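PDB 5C74: protein arginine N-methyltransferase SFM1 from Saccharomyces cerevisiae, which monomethylates one arginine of the ribosomal protein Rps3, using S-adenosyl-L-methionine as the methyl donor. Local coordinates for residues 20-23 against 24-27; 36-39 against 40-43; 65-68 against 69-72; 71-74 against 75-78; 116-119 against 120-124. All coordinates share one frame; numbering follows the deposited sequence.

Contact 1 (20-23 against 24-27); sequences YSQI and LREV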
loop_
_atom_site.group_PDB
_atom_site.type_symbol
_atom_site.label_atom_id
_atom_site.label_comp_id
_atom_site.label_asym_id
_atom_site.label_seq_id
_atom_site.Cartn_x
_atom_site.Cartn_y
_atom_site.Cartn_z
ATOM N N TYR A 20 -10.234 0.991 4.179
ATOM C CA TYR A 20 -11.135 -0.065 3.692
ATOM C C TYR A 20 -11.825 -0.799 4.842
ATOM O O TYR A 20 -13.002 -1.148 4.736
ATOM C CB TYR A 20 -10.379 -1.076 2.822
ATOM C CG TYR A 20 -9.963 -0.551 1.462
ATOM C CD1 TYR A 20 -10.371 0.704 1.002
ATOM C CD2 TYR A 20 -9.174 -1.327 0.620
ATOM C CE1 TYR A 20 -9.975 1.161 -0.249
ATOM C CE2 TYR A 20 -8.780 -0.876 -0.614
ATOM C CZ TYR A 20 -9.184 0.351 -1.054
ATOM O OH TYR A 20 -8.767 0.751 -2.299
ATOM N N SER A 21 -11.092 -1.050 5.931
ATOM C CA SER A 21 -11.671 -1.719 7.087
ATOM C C SER A 21 -12.813 -0.895 7.654
ATOM O O SER A 21 -13.846 -1.445 8.028
ATOM C CB SER A 21 -10.626 -1.956 8.182
ATOM O OG SER A 21 -9.605 -2.817 7.713
ATOM N N GLN A 22 -12.614 0.421 7.736
ATOM C CA GLN A 22 -13.646 1.305 8.270
ATOM C C GLN A 22 -14.877 1.286 7.368
ATOM O O GLN A 22 -16.019 1.235 7.845
ATOM C CB GLN A 22 -13.110 2.734 8.418
ATOM C CG GLN A 22 -14.116 3.716 9.012
ATOM C CD GLN A 22 -14.113 3.724 10.519
ATOM O OE1 GLN A 22 -13.633 2.784 11.168
ATOM N NE2 GLN A 22 -14.635 4.807 11.096
ATOM N N ILE A 23 -14.648 1.307 6.060
ATOM C CA ILE A 23 -15.763 1.237 5.096
ATOM C C ILE A 23 -16.570 -0.055 5.262
ATOM O O ILE A 23 -17.808 -0.025 5.337
ATOM C CB ILE A 23 -15.236 1.369 3.646
ATOM C CG1 ILE A 23 -14.704 2.800 3.436
ATOM C CG2 ILE A 23 -16.316 1.028 2.626
ATOM C CD1 ILE A 23 -13.783 2.984 2.208
ATOM N N LEU A 24 -15.871 -1.182 5.356
ATOM C CA LEU A 24 -16.528 -2.470 5.550
ATOM C C LEU A 24 -17.336 -2.510 6.840
ATOM O O LEU A 24 -18.436 -3.057 6.868
ATOM C CB LEU A 24 -15.494 -3.607 5.532
ATOM C CG LEU A 24 -14.863 -3.886 4.166
ATOM C CD1 LEU A 24 -13.549 -4.678 4.304
ATOM C CD2 LEU A 24 -15.849 -4.657 3.282
ATOM N N ARG A 25 -16.804 -1.932 7.912
ATOM C CA ARG A 25 -17.527 -1.928 9.175
ATOM C C ARG A 25 -18.772 -1.053 9.056
ATOM O O ARG A 25 -19.798 -1.345 9.670
ATOM C CB ARG A 25 -16.636 -1.443 10.330
ATOM C CG ARG A 25 -15.667 -2.531 10.837
ATOM C CD ARG A 25 -14.881 -2.091 12.067
ATOM N NE ARG A 25 -14.064 -0.924 11.778
ATOM C CZ ARG A 25 -12.751 -0.954 11.561
ATOM N NH1 ARG A 25 -12.080 -2.093 11.628
ATOM N NH2 ARG A 25 -12.113 0.172 11.292
ATOM N N GLU A 26 -18.678 0.012 8.262
ATOM C CA GLU A 26 -19.808 0.919 8.112
ATOM C C GLU A 26 -20.902 0.377 7.189
ATOM O O GLU A 26 -22.069 0.313 7.583
ATOM C CB GLU A 26 -19.359 2.285 7.591
ATOM C CG GLU A 26 -20.517 3.288 7.583
ATOM C CD GLU A 26 -20.174 4.621 6.925
ATOM O OE1 GLU A 26 -18.998 4.864 6.598
ATOM O OE2 GLU A 26 -21.093 5.430 6.726
ATOM N N VAL A 27 -20.549 -0.016 5.970
ATOM C CA VAL A 27 -21.595 -0.351 4.989
ATOM C C VAL A 27 -21.803 -1.848 4.818
ATOM O O VAL A 27 -22.833 -2.289 4.285
ATOM C CB VAL A 27 -21.306 0.283 3.615
ATOM C CG1 VAL A 27 -21.148 1.824 3.753
ATOM C CG2 VAL A 27 -20.067 -0.319 2.976
#
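With CG of Gln22 anti to the backbone N (chi1 -178°) and its chain bent at chi2, the amide oxygen is brought within bonding distance of Arg25, whose own chain bends at chi3 to fold the guanidinium back over the preceding turn. The two side chains cross at about a right angle. Arg25 NH2 gives a straight hydrogen bond of 3.0 Å to Gln22 OE1, lying in the guanidinium plane and in the amide carbonyl plane, although the planes themselves stand 78° apart. Ser21 O lies over the centre of one guanidinium face, 3.7 Å from its plane, and Ser21 CB is 3.7 Å from Arg25 NH1. Ser21 OG itself turns back to Ile17 O. The helical bonds are regular, for example Val27 N to Ile23 O at 2.8 Å. On another side of the helix Ile23 CG2 and Val27 CG2 lie side by side, 4.0 Å apart, and both residues pack on Ile144. Helix 14-27 is the crossover of the beta-alpha-beta unit formed with strands 2-6 and 32-35. Gln22 OE1 also takes a weak bond from Glu194 N. The neutral amide restrains the guanidinium at NH2 and probably leaves its charge largely intact, the Glu194 ion pair being long and weak.

Contact 2 (36-39 against 40-43); sequences SLPE and STTE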
loop_
_atom_site.group_PDB
_atom_site.type_symbol
_atom_site.label_atom_id
_atom_site.label_comp_id
_atom_site.label_asym_id
_atom_site.label_seq_id
_atom_site.Cartn_x
_atom_site.Cartn_y
_atom_site.Cartn_z
ATOM N N SER A 36 -10.962 -3.936 -10.798
ATOM C CA SER A 36 -9.774 -3.670 -11.608
ATOM C C SER A 36 -8.465 -3.824 -10.833
ATOM O O SER A 36 -7.495 -3.126 -11.130
ATOM C CB SER A 36 -9.847 -2.270 -12.240
ATOM O OG SER A 36 -10.942 -2.204 -13.156
ATOM N N LEU A 37 -8.421 -4.765 -9.889
ATOM C CA LEU A 37 -7.139 -5.143 -9.275
ATOM C C LEU A 37 -6.174 -5.628 -10.348
ATOM O O LEU A 37 -6.607 -6.163 -11.380
ATOM C CB LEU A 37 -7.330 -6.230 -8.212
ATOM C CG LEU A 37 -7.584 -5.575 -6.842
ATOM C CD1 LEU A 37 -9.030 -5.069 -6.736
ATOM C CD2 LEU A 37 -7.254 -6.492 -5.698
ATOM N N PRO A 38 -4.861 -5.454 -10.112
ATOM C CA PRO A 38 -3.852 -5.948 -11.054
ATOM C C PRO A 38 -4.074 -7.415 -11.398
ATOM O O PRO A 38 -4.514 -8.221 -10.563
ATOM C CB PRO A 38 -2.531 -5.742 -10.300
ATOM C CG PRO A 38 -2.822 -4.574 -9.380
ATOM C CD PRO A 38 -4.250 -4.813 -8.932
ATOM N N GLU A 39 -3.787 -7.755 -12.648
ATOM C CA GLU A 39 -4.122 -9.075 -13.153
ATOM C C GLU A 39 -3.450 -10.205 -12.363
ATOM O O GLU A 39 -3.948 -11.325 -12.331
ATOM C CB GLU A 39 -3.752 -9.169 -14.637
ATOM C CG GLU A 39 -4.589 -10.172 -15.416
ATOM C CD GLU A 39 -6.022 -9.690 -15.698
ATOM O OE1 GLU A 39 -6.425 -8.597 -15.250
ATOM O OE2 GLU A 39 -6.760 -10.421 -16.389
ATOM N N SER A 40 -2.334 -9.901 -11.706
ATOM C CA SER A 40 -1.560 -10.916 -10.985
ATOM C C SER A 40 -2.098 -11.183 -9.584
ATOM O O SER A 40 -1.563 -12.017 -8.857
ATOM C CB SER A 40 -0.089 -10.487 -10.883
ATOM O OG SER A 40 0.480 -10.332 -12.169
ATOM N N THR A 41 -3.154 -10.482 -9.198
ATOM C CA THR A 41 -3.663 -10.592 -7.834
ATOM C C THR A 41 -4.293 -11.945 -7.540
ATOM O O THR A 41 -5.084 -12.448 -8.331
ATOM C CB THR A 41 -4.707 -9.488 -7.557
ATOM O OG1 THR A 41 -4.153 -8.229 -7.937
ATOM C CG2 THR A 41 -5.100 -9.462 -6.089
ATOM N N THR A 42 -3.930 -12.546 -6.409
ATOM C CA THR A 42 -4.633 -13.726 -5.928
ATOM C C THR A 42 -5.045 -13.461 -4.493
ATOM O O THR A 42 -4.694 -12.425 -3.922
ATOM C CB THR A 42 -3.785 -15.023 -6.004
ATOM O OG1 THR A 42 -2.764 -15.008 -5.000
ATOM C CG2 THR A 42 -3.145 -15.167 -7.373
ATOM N N GLU A 43 -5.800 -14.379 -3.903
ATOM C CA GLU A 43 -6.237 -14.166 -2.539
ATOM C C GLU A 43 -5.064 -13.934 -1.593
ATOM O O GLU A 43 -5.193 -13.191 -0.628
ATOM C CB GLU A 43 -7.063 -15.341 -2.032
ATOM C CG GLU A 43 -7.821 -14.960 -0.784
ATOM C CD GLU A 43 -8.825 -15.999 -0.384
ATOM O OE1 GLU A 43 -10.014 -15.641 -0.252
ATOM O OE2 GLU A 43 -8.418 -17.168 -0.204
HETATM O O HOH W 1 -4.326 -13.978 -11.197
#
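Two hydrogen bonds from Thr41 converge on one acceptor, Pro38 O. The backbone Thr41 N reaches Pro38 O at 3.0 Å with an N-H...O angle of 159°, the closing bond of a type I beta turn from Pro38 to Thr41. The hydroxyl adds a shorter one, Thr41 OG1 to Pro38 O at 2.7 Å. Both donors arrive from the same face of the carbonyl plane, the amide lying 46° out of it and the hydroxyl less. The first torsion of Thr41 (chi1 -51°) sets OG1 beside its own backbone N, which is why one residue can grip the carbonyl twice.

Apolar contact comes from the other branch. Thr41 CG2 touches Leu37 CD2 at 3.7 Å, the side chains crossing at about a right angle, and both residues also pack on Trp57 of strand 56-57; Leu37 is tied through its backbone to the neighbouring Thr58. A valine in place of Thr41 would probably keep the methyl packing on Leu37 but lose the hydroxyl bond to Pro38 O, so that the turn, keeping its amide bond, is held less firmly.

A third kind of contact is ring packing against a polar atom: the Pro38 ring lies on the hydroxyl side, with Pro38 CD 3.6 Å from Thr41 OG1.

Solvent takes part as well: a water donates to Glu39 O at 2.9 Å and, weakly, to Thr41 O. The whole is a type I beta turn reinforced by a side-chain hydroxyl, lying in the loop that leaves strand 32-35 of the parallel sheet and leads to helix 48-52.

Contact 3 (65-68 against 69-72); sequences INED and FKDL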
loop_
_atom_site.group_PDB
_atom_site.type_symbol
_atom_site.label_atom_id
_atom_site.label_comp_id
_atom_site.label_asym_id
_atom_site.label_seq_id
_atom_site.Cartn_x
_atom_site.Cartn_y
_atom_site.Cartn_z
ATOM N N ILE A 65 -18.377 -7.235 -12.406
ATOM C CA ILE A 65 -18.712 -7.505 -11.014
ATOM C C ILE A 65 -19.905 -8.454 -10.864
ATOM O O ILE A 65 -19.900 -9.344 -10.003
ATOM C CB ILE A 65 -19.004 -6.163 -10.275
ATOM C CG1 ILE A 65 -17.692 -5.436 -9.977
ATOM C CG2 ILE A 65 -19.797 -6.395 -9.010
ATOM C CD1 ILE A 65 -17.926 -4.055 -9.321
ATOM N N ASN A 66 -20.916 -8.278 -11.711
ATOM C CA ASN A 66 -22.140 -9.070 -11.602
ATOM C C ASN A 66 -21.860 -10.544 -11.889
ATOM O O ASN A 66 -22.393 -11.427 -11.228
ATOM C CB ASN A 66 -23.220 -8.531 -12.547
ATOM C CG ASN A 66 -23.842 -7.222 -12.041
ATOM O OD1 ASN A 66 -23.898 -6.221 -12.763
ATOM N ND2 ASN A 66 -24.287 -7.225 -10.790
ATOM N N GLU A 67 -20.997 -10.799 -12.865
ATOM C CA GLU A 67 -20.549 -12.152 -13.162
ATOM C C GLU A 67 -19.801 -12.781 -11.982
ATOM O O GLU A 67 -19.947 -13.961 -11.716
ATOM C CB GLU A 67 -19.659 -12.134 -14.405
ATOM C CG GLU A 67 -19.256 -13.494 -14.928
ATOM C CD GLU A 67 -18.533 -13.390 -16.263
ATOM O OE1 GLU A 67 -18.682 -12.345 -16.938
ATOM O OE2 GLU A 67 -17.816 -14.342 -16.629
ATOM N N ASP A 68 -19.009 -11.996 -11.259
ATOM C CA ASP A 68 -18.224 -12.555 -10.155
ATOM C C ASP A 68 -18.999 -12.692 -8.844
ATOM O O ASP A 68 -18.640 -13.508 -7.985
ATOM C CB ASP A 68 -16.979 -11.704 -9.901
ATOM C CG ASP A 68 -15.875 -11.973 -10.907
ATOM O OD1 ASP A 68 -16.062 -12.853 -11.769
ATOM O OD2 ASP A 68 -14.811 -11.325 -10.807
ATOM N N PHE A 69 -20.047 -11.886 -8.696
ATOM C CA PHE A 69 -20.832 -11.831 -7.471
ATOM C C PHE A 69 -22.306 -11.867 -7.835
ATOM O O PHE A 69 -22.959 -10.831 -7.996
ATOM C CB PHE A 69 -20.491 -10.576 -6.669
ATOM C CG PHE A 69 -19.035 -10.478 -6.324
ATOM C CD1 PHE A 69 -18.517 -11.186 -5.244
ATOM C CD2 PHE A 69 -18.172 -9.722 -7.104
ATOM C CE1 PHE A 69 -17.163 -11.121 -4.931
ATOM C CE2 PHE A 69 -16.815 -9.652 -6.795
ATOM C CZ PHE A 69 -16.313 -10.356 -5.705
ATOM N N LYS A 70 -22.811 -13.077 -7.989
ATOM C CA LYS A 70 -24.104 -13.280 -8.616
ATOM C C LYS A 70 -25.259 -12.825 -7.723
ATOM O O LYS A 70 -26.374 -12.644 -8.198
ATOM C CB LYS A 70 -24.253 -14.751 -9.020
ATOM C CG LYS A 70 -23.443 -15.091 -10.280
ATOM C CD LYS A 70 -23.485 -16.571 -10.621
ATOM C CE LYS A 70 -23.107 -16.797 -12.078
ATOM N NZ LYS A 70 -21.805 -16.161 -12.431
ATOM N N ASP A 71 -24.982 -12.598 -6.444
ATOM C CA ASP A 71 -26.005 -12.091 -5.537
ATOM C C ASP A 71 -26.299 -10.593 -5.719
ATOM O O ASP A 71 -27.357 -10.117 -5.309
ATOM C CB ASP A 71 -25.604 -12.352 -4.086
ATOM C CG ASP A 71 -24.248 -11.757 -3.742
ATOM O OD1 ASP A 71 -23.311 -11.905 -4.555
ATOM O OD2 ASP A 71 -24.126 -11.135 -2.665
ATOM N N LEU A 72 -25.382 -9.849 -6.331
ATOM C CA LEU A 72 -25.567 -8.401 -6.451
ATOM C C LEU A 72 -26.608 -8.035 -7.502
ATOM O O LEU A 72 -26.742 -8.723 -8.517
ATOM C CB LEU A 72 -24.240 -7.703 -6.795
ATOM C CG LEU A 72 -23.160 -7.741 -5.708
ATOM C CD1 LEU A 72 -21.849 -7.165 -6.227
ATOM C CD2 LEU A 72 -23.610 -6.975 -4.478
HETATM O O HOH W 2 -24.788 -10.129 -9.884
HETATM O O HOH W 3 -21.245 -15.333 -7.309
#
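The short helix 65-68 ends in a bond from Phe69 N to Ile65 O (2.9 Å, N-H...O angle 135°), after which Phe69 leaves helical geometry and a type I beta turn runs from Phe69 to Leu72. That turn carries Leu72 back to the helix, where its CD1 meets Ile65 CG2 at 3.5 Å. Ile65 CG2 also lies 4.2 Å from Phe69 CD2, and all three side chains pack on Ile33 of strand 32-35. Asp68 O sits over one face of the Phe69 ring, while Ile65 O is near the ring plane at its edge. Bending at chi4 (53°) turns the Lys70 ammonium back along the helix, so that NZ bonds to the carbonyl Glu67 O at 3.0 Å, in the carbonyl plane and on a lone pair. Two waters take part: one accepts from Lys70 N at 2.8 Å and donates to Asp68 O, the other accepts from Asn66 ND2 at 3.1 Å. Asn66 OD1 bonds to Leu75 N and its ND2 to Glu73 O; Asp68 pairs with Lys60 and Thr58. The ammonium probably offsets the partial negative charge of the Glu67 carbonyl at the helix end; with Glu67 OE2 6.1 Å from Lys70 NZ, this link is ion to carbonyl, with no salt bridge between the two side chains.

Contact 4 (71-74 against 75-78); sequences DLEL and LKDG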
loop_
_atom_site.group_PDB
_atom_site.type_symbol
_atom_site.label_atom_id
_atom_site.label_comp_id
_atom_site.label_asym_id
_atom_site.label_seq_id
_atom_site.Cartn_x
_atom_site.Cartn_y
_atom_site.Cartn_z
ATOM N N ASP A 71 -24.982 -12.598 -6.444
ATOM C CA ASP A 71 -26.005 -12.091 -5.537
ATOM C C ASP A 71 -26.299 -10.593 -5.719
ATOM O O ASP A 71 -27.357 -10.117 -5.309
ATOM C CB ASP A 71 -25.604 -12.352 -4.086
ATOM C CG ASP A 71 -24.248 -11.757 -3.742
ATOM O OD1 ASP A 71 -23.311 -11.905 -4.555
ATOM O OD2 ASP A 71 -24.126 -11.135 -2.665
ATOM N N LEU A 72 -25.382 -9.849 -6.331
ATOM C CA LEU A 72 -25.567 -8.401 -6.451
ATOM C C LEU A 72 -26.608 -8.035 -7.502
ATOM O O LEU A 72 -26.742 -8.723 -8.517
ATOM C CB LEU A 72 -24.240 -7.703 -6.795
ATOM C CG LEU A 72 -23.160 -7.741 -5.708
ATOM C CD1 LEU A 72 -21.849 -7.165 -6.227
ATOM C CD2 LEU A 72 -23.610 -6.975 -4.478
ATOM N N GLU A 73 -27.337 -6.941 -7.275
ATOM C CA GLU A 73 -28.251 -6.471 -8.311
ATOM C C GLU A 73 -27.420 -6.001 -9.495
ATOM O O GLU A 73 -26.277 -5.564 -9.315
ATOM C CB GLU A 73 -29.167 -5.363 -7.799
ATOM C CG GLU A 73 -28.546 -4.003 -7.706
ATOM C CD GLU A 73 -29.558 -2.952 -7.262
ATOM O OE1 GLU A 73 -29.350 -2.351 -6.190
ATOM O OE2 GLU A 73 -30.559 -2.734 -7.981
ATOM N N LEU A 74 -27.968 -6.143 -10.702
ATOM C CA LEU A 74 -27.247 -5.763 -11.920
ATOM C C LEU A 74 -26.876 -4.287 -11.925
ATOM O O LEU A 74 -27.654 -3.462 -11.466
ATOM C CB LEU A 74 -28.090 -6.069 -13.158
ATOM C CG LEU A 74 -28.334 -7.550 -13.452
ATOM C CD1 LEU A 74 -29.221 -7.699 -14.677
ATOM C CD2 LEU A 74 -26.997 -8.277 -13.643
ATOM N N LEU A 75 -25.688 -3.965 -12.442
ATOM C CA LEU A 75 -25.351 -2.578 -12.772
ATOM C C LEU A 75 -26.157 -2.176 -14.000
ATOM O O LEU A 75 -25.978 -2.733 -15.090
ATOM C CB LEU A 75 -23.853 -2.399 -13.047
ATOM C CG LEU A 75 -22.907 -2.186 -11.866
ATOM C CD1 LEU A 75 -22.880 -3.389 -10.945
ATOM C CD2 LEU A 75 -21.501 -1.892 -12.399
ATOM N N LYS A 76 -27.049 -1.212 -13.828
ATOM C CA LYS A 76 -27.928 -0.816 -14.918
ATOM C C LYS A 76 -27.519 0.522 -15.501
ATOM O O LYS A 76 -27.095 1.420 -14.777
ATOM C CB LYS A 76 -29.375 -0.768 -14.421
ATOM C CG LYS A 76 -29.953 -2.150 -14.130
ATOM C CD LYS A 76 -31.342 -2.054 -13.502
ATOM C CE LYS A 76 -31.277 -1.505 -12.081
ATOM N NZ LYS A 76 -30.666 -2.493 -11.140
ATOM N N ASP A 77 -27.635 0.649 -16.816
ATOM C CA ASP A 77 -27.247 1.883 -17.478
ATOM C C ASP A 77 -27.982 3.084 -16.878
ATOM O O ASP A 77 -29.200 3.048 -16.664
ATOM C CB ASP A 77 -27.507 1.781 -18.984
ATOM C CG ASP A 77 -26.514 0.859 -19.690
ATOM O OD1 ASP A 77 -25.505 0.445 -19.067
ATOM O OD2 ASP A 77 -26.734 0.562 -20.883
ATOM N N GLY A 78 -27.216 4.127 -16.569
ATOM C CA GLY A 78 -27.757 5.344 -15.999
ATOM C C GLY A 78 -28.042 5.249 -14.514
ATOM O O GLY A 78 -28.428 6.238 -13.898
HETATM O O HOH W 4 -27.557 -0.373 -11.172
#
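Lys76 NZ is the centre of the contact, giving one hydrogen bond to Glu73 OE2 at 3.2 Å, which is also a salt bridge, and another to the backbone Leu74 O, likewise 3.2 Å. The carboxylate oxygen is met on its anti side, 32° out of the carboxylate plane; at Leu74 O the ammonium is tilted 20° from the carbonyl plane. The lysine curls back on the chain through bends at chi3 and chi4 (both -70°), and the Lys76 and Glu73 side chains cross at about a right angle. A water shares the same carbonyl: it donates to Leu74 O at 3.1 Å and accepts from Lys76 N at 2.8 Å. Replacing Lys76 with a methionine would probably leave Glu73 OE2 without its positive mate and close to the like charge of Asp100.

In the next shell, Glu73 OE1 forms a salt bridge with Lys2, so the carboxylate is spanned by two lysines, while Lys76 also has a long, weak ion pair with Asp100. Besides its bond from Asn66, Glu73 O accepts from Tyr101 OH, and Leu75 packs on Tyr101 and Ile4. These partners set the extended segment against strands 2-6 and 101-104, in the connection from helix 65-68 to strand 80-83 of the parallel sheet in this SPOUT-clan fold.

Contact 5 (116-119 against 120-124); sequences RTKE and LKTAY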
loop_
_atom_site.group_PDB
_atom_site.type_symbol
_atom_site.label_atom_id
_atom_site.label_comp_id
_atom_site.label_asym_id
_atom_site.label_seq_id
_atom_site.Cartn_x
_atom_site.Cartn_y
_atom_site.Cartn_z
ATOM N N ARG A 116 -9.157 8.793 -16.009
ATOM C CA ARG A 116 -9.879 7.548 -15.771
ATOM C C ARG A 116 -11.376 7.736 -15.976
ATOM O O ARG A 116 -12.076 6.820 -16.425
ATOM C CB ARG A 116 -9.579 7.029 -14.363
ATOM C CG ARG A 116 -10.222 5.673 -14.035
ATOM C CD ARG A 116 -9.864 4.623 -15.081
ATOM N NE ARG A 116 -10.488 3.317 -14.810
ATOM C CZ ARG A 116 -10.453 2.290 -15.649
ATOM N NH1 ARG A 116 -9.820 2.399 -16.811
ATOM N NH2 ARG A 116 -11.061 1.151 -15.332
ATOM N N THR A 117 -11.871 8.928 -15.653
ATOM C CA THR A 117 -13.278 9.229 -15.888
ATOM C C THR A 117 -13.587 9.074 -17.364
ATOM O O THR A 117 -14.561 8.411 -17.745
ATOM C CB THR A 117 -13.635 10.639 -15.416
ATOM O OG1 THR A 117 -13.579 10.650 -13.992
ATOM C CG2 THR A 117 -15.055 11.035 -15.880
ATOM N N LYS A 118 -12.740 9.661 -18.206
ATOM C CA LYS A 118 -12.974 9.592 -19.641
ATOM C C LYS A 118 -12.797 8.169 -20.170
ATOM O O LYS A 118 -13.530 7.742 -21.069
ATOM C CB LYS A 118 -12.044 10.561 -20.392
ATOM C CG LYS A 118 -12.408 10.733 -21.864
ATOM C CD LYS A 118 -11.549 11.820 -22.538
ATOM C CE LYS A 118 -12.106 12.203 -23.902
ATOM N NZ LYS A 118 -11.337 13.336 -24.513
ATOM N N GLU A 119 -11.840 7.435 -19.610
ATOM C CA GLU A 119 -11.654 6.037 -19.981
ATOM C C GLU A 119 -12.908 5.209 -19.697
ATOM O O GLU A 119 -13.358 4.435 -20.548
ATOM C CB GLU A 119 -10.460 5.439 -19.234
ATOM C CG GLU A 119 -9.120 5.972 -19.714
ATOM C CD GLU A 119 -7.942 5.440 -18.898
ATOM O OE1 GLU A 119 -8.150 4.553 -18.046
ATOM O OE2 GLU A 119 -6.801 5.921 -19.114
ATOM N N LEU A 120 -13.452 5.361 -18.495
ATOM C CA LEU A 120 -14.635 4.592 -18.097
ATOM C C LEU A 120 -15.817 4.920 -18.990
ATOM O O LEU A 120 -16.512 4.030 -19.485
ATOM C CB LEU A 120 -14.982 4.865 -16.636
ATOM C CG LEU A 120 -14.136 4.137 -15.588
ATOM C CD1 LEU A 120 -14.364 4.717 -14.200
ATOM C CD2 LEU A 120 -14.469 2.649 -15.595
ATOM N N LYS A 121 -16.050 6.214 -19.196
ATOM C CA LYS A 121 -17.191 6.653 -19.998
ATOM C C LYS A 121 -17.051 6.291 -21.470
ATOM O O LYS A 121 -18.036 5.994 -22.150
ATOM C CB LYS A 121 -17.381 8.161 -19.844
ATOM C CG LYS A 121 -17.915 8.528 -18.475
ATOM C CD LYS A 121 -18.276 9.989 -18.416
ATOM C CE LYS A 121 -18.783 10.364 -17.024
ATOM N NZ LYS A 121 -19.430 11.701 -17.055
ATOM N N THR A 122 -15.825 6.304 -21.970
ATOM C CA THR A 122 -15.590 5.889 -23.339
ATOM C C THR A 122 -15.828 4.377 -23.494
ATOM O O THR A 122 -16.342 3.918 -24.524
ATOM C CB THR A 122 -14.152 6.242 -23.794
ATOM O OG1 THR A 122 -13.975 7.669 -23.730
ATOM C CG2 THR A 122 -13.903 5.767 -25.219
ATOM N N ALA A 123 -15.451 3.604 -22.480
ATOM C CA ALA A 123 -15.678 2.161 -22.533
ATOM C C ALA A 123 -17.164 1.825 -22.425
ATOM O O ALA A 123 -17.656 0.933 -23.118
ATOM C CB ALA A 123 -14.901 1.456 -21.437
ATOM N N TYR A 124 -17.869 2.557 -21.567
ATOM C CA TYR A 124 -19.279 2.286 -21.259
ATOM C C TYR A 124 -20.114 3.568 -21.294
ATOM O O TYR A 124 -20.544 4.061 -20.247
ATOM C CB TYR A 124 -19.388 1.614 -19.886
ATOM C CG TYR A 124 -18.485 0.402 -19.756
ATOM C CD1 TYR A 124 -18.687 -0.716 -20.556
ATOM C CD2 TYR A 124 -17.433 0.374 -18.840
ATOM C CE1 TYR A 124 -17.859 -1.832 -20.455
ATOM C CE2 TYR A 124 -16.605 -0.748 -18.725
ATOM C CZ TYR A 124 -16.823 -1.840 -19.538
ATOM O OH TYR A 124 -16.017 -2.961 -19.441
#
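Arg116 and Leu120, one turn apart on helix 116-123, cross at about a right angle, and the guanidinium lays one face over the leucine methyl CD2; Arg116 NH2 is 3.7 Å from Leu120 CD2. The helix lies in the beta-alpha-beta connection from strand 101-104 to strand 128-131, at one edge of the parallel sheet of the SPOUT-clan fold. CG of Arg116 stands anti to the backbone N (chi1 -176°) and the chain bends at chi2, which draws the charged end alongside the next turn. There its rim is occupied: Arg116 NH1 gives Glu119 OE1 a bond of 3.0 Å, part of a salt bridge, with the oxygen only 3° out of the guanidinium plane. Arg116 NE pairs with Glu6, and Glu119 OE2 with Arg114, so the arginine is shared between two carboxylates while its flat face covers an apolar side chain. Leu120 itself is buried against Leu82 of strand 80-83 and Leu62.

Thr117 and Lys121 are arranged differently. They lie side by side and point the same way, Thr117 CG2 touching Lys121 CE at 4.0 Å, and the extended lysine goes on to Ser130 OG. Past the helix end, the Tyr124 ring turns one face to Ala123 CB, which lies 3.8 Å above its plane and toward the rim, while Tyr124 OH bonds to Asp61.

On the solvent-facing side Lys118 O is gripped twice from opposite faces of its plane, by Thr122 N at 2.9 Å and by the hydroxyl Thr122 OG1 at 2.7 Å.

All five contacts are local and follow the chain in order through the parallel-sheet part of the SPOUT-clan fold. Contacts 3 and 4 are the most closely joined: they share Asp71 and Leu72, their centres lie about 9 Å apart, and the Asn66 amide spans them, with Asn66 OD1 2.9 Å from Leu75 N and Asn66 ND2 3.0 Å from Glu73 O. Contacts 2 and 5, distant in sequence, touch where Ser36 OG packs 4.0 Å from Arg116 NH2, although their centres are about 21 Å apart. Contacts 1 and 5 lie on opposite sides of the chain's centre, with centres about 27 Å apart. None includes a nickel-binding residue.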